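Periplasmic binding protein (Veillonella parvula, PDB 4OVK) probably binds a solute in the periplasm, perhaps an iron-siderophore or related metal complex, and delivers it to an ABC transporter. Local coordinates at residues A[68-73]-A[324-329]. Sequence-based numbering, arbitrary orientation.
Sequences ASIFKT and DSEINT
Glu326 meets Ile70 and Thr73 across a surface contact between helix 324-331 and the 68-73 segment that leads into a short helix. From 324-329, only Glu326 touches the other segment. Its chain runs extended beyond CG (chi2 168°), which brings the carboxylate across to the other segment. The CD1 methyl of Ile70 packs by van der Waals contact on the CB, CG and CD stem of Glu326, 3.8 Å from Glu326 OE2. The two side chains cross at about a right angle. CG1 of Ile70 is anti to the backbone N (chi1 -171°), which sends CD1 toward Glu326; the side chain also touches Tyr314 of helix 306-318. The fold has two four-stranded parallel sheets, each of strand order 2-1-3-4, as in bilobal solute-binding proteins. The contact joins the C-terminal helices to the segment after helix 60-67, in the half containing strand 55-57. The Thr73 and Glu326 side chains approach each other from opposite directions, with Thr73 CG2 3.9 Å from Glu326 OE2. One water bridges the pair, 2.8 Å from Thr73 OG1 and 2.9 Å from Glu326 OE2, to which it donates. OE2 is also hydrogen-bonded to Tyr320 OH, while OE1 is hydrogen-bonded to Thr323 N. Both carboxylate oxygens are thus held, which should limit rotation of the group. Next, Ile327 points away from this contact and packs on helix 306-318.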
ATOM      1  N   ALA A  68      -9.566  -2.904 -10.025  1.00 17.60           N
ATOM      2  CA  ALA A  68      -8.500  -2.327 -10.864  1.00 19.32           C
ATOM      3  C   ALA A  68      -7.151  -3.034 -10.747  1.00 18.81           C
ATOM      4  O   ALA A  68      -6.187  -2.643 -11.411  1.00 23.92           O
ATOM      5  CB  ALA A  68      -8.313  -0.863 -10.506  1.00 22.05           C
ATOM      6  N   SER A  69      -7.059  -4.054  -9.909  0.50 17.71           N
ATOM      7  CA  SER A  69      -5.772  -4.669  -9.637  0.50 17.44           C
ATOM      8  C   SER A  69      -5.792  -6.172  -9.826  0.50 14.75           C
ATOM      9  O   SER A  69      -6.845  -6.781 -10.048  0.50 15.36           O
ATOM     10  CB  SER A  69      -5.332  -4.334  -8.209  0.50 15.74           C
ATOM     11  OG  SER A  69      -6.084  -5.076  -7.271  0.50 13.90           O
ATOM     12  N   ILE A  70      -4.604  -6.755  -9.709  1.00 14.33           N
ATOM     13  CA  ILE A  70      -4.395  -8.211  -9.761  1.00 14.40           C
ATOM     14  C   ILE A  70      -5.196  -8.936  -8.669  1.00 13.17           C
ATOM     15  O   ILE A  70      -5.493 -10.118  -8.793  1.00 14.47           O
ATOM     16  CB  ILE A  70      -2.882  -8.558  -9.623  1.00 15.48           C
ATOM     17  CG1 ILE A  70      -2.593 -10.043  -9.901  1.00 20.00           C
ATOM     18  CG2 ILE A  70      -2.345  -8.219  -8.230  1.00 13.30           C
ATOM     19  CD1 ILE A  70      -2.448 -10.389 -11.361  1.00 24.43           C
ATOM     20  N   PHE A  71      -5.567  -8.202  -7.619  1.00 12.97           N
ATOM     21  CA  PHE A  71      -6.428  -8.731  -6.548  1.00 11.82           C
ATOM     22  C   PHE A  71      -7.660  -9.437  -7.139  1.00 12.10           C
ATOM     23  O   PHE A  71      -8.062 -10.515  -6.674  1.00 13.56           O
ATOM     24  CB  PHE A  71      -6.857  -7.557  -5.622  1.00 11.38           C
ATOM     25  CG  PHE A  71      -7.289  -7.953  -4.228  1.00 10.78           C
ATOM     26  CD1 PHE A  71      -7.315  -9.277  -3.789  1.00 12.76           C
ATOM     27  CD2 PHE A  71      -7.676  -6.960  -3.345  1.00 11.53           C
ATOM     28  CE1 PHE A  71      -7.718  -9.584  -2.505  1.00 13.46           C
ATOM     29  CE2 PHE A  71      -8.074  -7.263  -2.059  1.00 12.12           C
ATOM     30  CZ  PHE A  71      -8.102  -8.578  -1.643  1.00 12.69           C
ATOM     31  N   LYS A  72      -8.254  -8.848  -8.169  1.00 12.43           N
ATOM     32  CA  LYS A  72      -9.435  -9.446  -8.822  1.00 15.51           C
ATOM     33  C   LYS A  72      -9.154 -10.857  -9.357  1.00 16.97           C
ATOM     34  O   LYS A  72     -10.001 -11.741  -9.271  1.00 17.02           O
ATOM     35  CB  LYS A  72      -9.955  -8.570  -9.968  1.00 19.72           C
ATOM     36  CG  LYS A  72     -11.278  -9.077 -10.535  1.00 26.03           C
ATOM     37  CD  LYS A  72     -11.920  -8.069 -11.467  1.00 31.14           C
ATOM     38  CE  LYS A  72     -13.184  -8.632 -12.106  1.00 34.50           C
ATOM     39  NZ  LYS A  72     -14.280  -8.878 -11.123  1.00 35.46           N
ATOM     40  N   THR A  73      -7.955 -11.069  -9.879  1.00 17.15           N
ATOM     41  CA  THR A  73      -7.545 -12.388 -10.362  1.00 19.29           C
ATOM     42  C   THR A  73      -7.274 -13.355  -9.225  1.00 18.83           C
ATOM     43  O   THR A  73      -7.689 -14.516  -9.282  1.00 20.47           O
ATOM     44  CB  THR A  73      -6.277 -12.276 -11.207  1.00 21.17           C
ATOM     45  OG1 THR A  73      -6.546 -11.420 -12.312  1.00 21.30           O
ATOM     46  CG2 THR A  73      -5.836 -13.630 -11.718  1.00 27.75           C
ATOM     47  N   ASP A 324       4.525 -13.871 -16.841  1.00 19.60           N
ATOM     48  CA  ASP A 324       5.259 -12.692 -17.301  1.00 19.83           C
ATOM     49  C   ASP A 324       4.364 -11.495 -17.635  1.00 16.87           C
ATOM     50  O   ASP A 324       4.723 -10.366 -17.313  1.00 16.98           O
ATOM     51  CB  ASP A 324       6.153 -13.057 -18.482  1.00 25.37           C
ATOM     52  CG  ASP A 324       7.310 -13.947 -18.070  1.00 32.63           C
ATOM     53  OD1 ASP A 324       7.552 -14.071 -16.850  1.00 34.62           O
ATOM     54  OD2 ASP A 324       7.982 -14.515 -18.957  1.00 41.99           O
ATOM     55  N   SER A 325       3.213 -11.738 -18.262  0.50 18.18           N
ATOM     56  CA  SER A 325       2.264 -10.660 -18.561  0.50 18.56           C
ATOM     57  C   SER A 325       1.779  -9.974 -17.290  0.50 16.25           C
ATOM     58  O   SER A 325       1.726  -8.751 -17.231  0.50 16.63           O
ATOM     59  CB  SER A 325       1.055 -11.180 -19.342  0.50 20.98           C
ATOM     60  OG  SER A 325       1.443 -11.666 -20.610  0.50 25.88           O
ATOM     61  N   GLU A 326       1.430 -10.767 -16.276  1.00 14.52           N
ATOM     62  CA  GLU A 326       0.947 -10.215 -15.008  1.00 12.80           C
ATOM     63  C   GLU A 326       2.046  -9.388 -14.322  1.00 11.27           C
ATOM     64  O   GLU A 326       1.779  -8.328 -13.772  1.00 11.78           O
ATOM     65  CB  GLU A 326       0.415 -11.324 -14.087  1.00 13.26           C
ATOM     66  CG  GLU A 326      -0.905 -11.934 -14.571  1.00 13.74           C
ATOM     67  CD  GLU A 326      -1.286 -13.214 -13.842  1.00 15.54           C
ATOM     68  OE1 GLU A 326      -0.374 -13.990 -13.476  1.00 15.24           O
ATOM     69  OE2 GLU A 326      -2.510 -13.461 -13.659  1.00 16.03           O
ATOM     70  N   ILE A 327       3.285  -9.861 -14.382  1.00 10.87           N
ATOM     71  CA  ILE A 327       4.403  -9.117 -13.807  1.00 12.10           C
ATOM     72  C   ILE A 327       4.607  -7.796 -14.553  1.00 11.09           C
ATOM     73  O   ILE A 327       4.860  -6.768 -13.934  1.00 11.27           O
ATOM     74  CB  ILE A 327       5.697  -9.960 -13.816  1.00 13.03           C
ATOM     75  CG1 ILE A 327       5.532 -11.162 -12.874  1.00 15.62           C
ATOM     76  CG2 ILE A 327       6.911  -9.113 -13.442  1.00 13.20           C
ATOM     77  CD1 ILE A 327       6.500 -12.285 -13.150  1.00 18.40           C
ATOM     78  N   ASN A 328       4.467  -7.816 -15.875  1.00 12.70           N
ATOM     79  CA  ASN A 328       4.590  -6.583 -16.671  1.00 14.99           C
ATOM     80  C   ASN A 328       3.553  -5.556 -16.204  1.00 13.37           C
ATOM     81  O   ASN A 328       3.858  -4.389 -16.036  1.00 16.39           O
ATOM     82  CB  ASN A 328       4.394  -6.879 -18.161  1.00 16.89           C
ATOM     83  CG  ASN A 328       4.719  -5.691 -19.062  1.00 24.90           C
ATOM     84  OD1 ASN A 328       4.524  -4.530 -18.713  1.00 29.29           O
ATOM     85  ND2 ASN A 328       5.224  -5.993 -20.238  1.00 34.94           N
ATOM     86  N   THR A 329       2.331  -6.015 -15.992  1.00 14.12           N
ATOM     87  CA  THR A 329       1.249  -5.146 -15.531  1.00 14.00           C
ATOM     88  C   THR A 329       1.507  -4.585 -14.135  1.00 13.81           C
ATOM     89  O   THR A 329       1.394  -3.376 -13.927  1.00 16.15           O
ATOM     90  CB  THR A 329      -0.090  -5.901 -15.563  1.00 16.98           C
ATOM     91  OG1 THR A 329      -0.334  -6.333 -16.899  1.00 19.65           O
ATOM     92  CG2 THR A 329      -1.231  -5.004 -15.143  1.00 20.52           C
TER
HETATM   93  O   HOH W   1      -4.465 -11.334 -14.127  1.00 31.23           O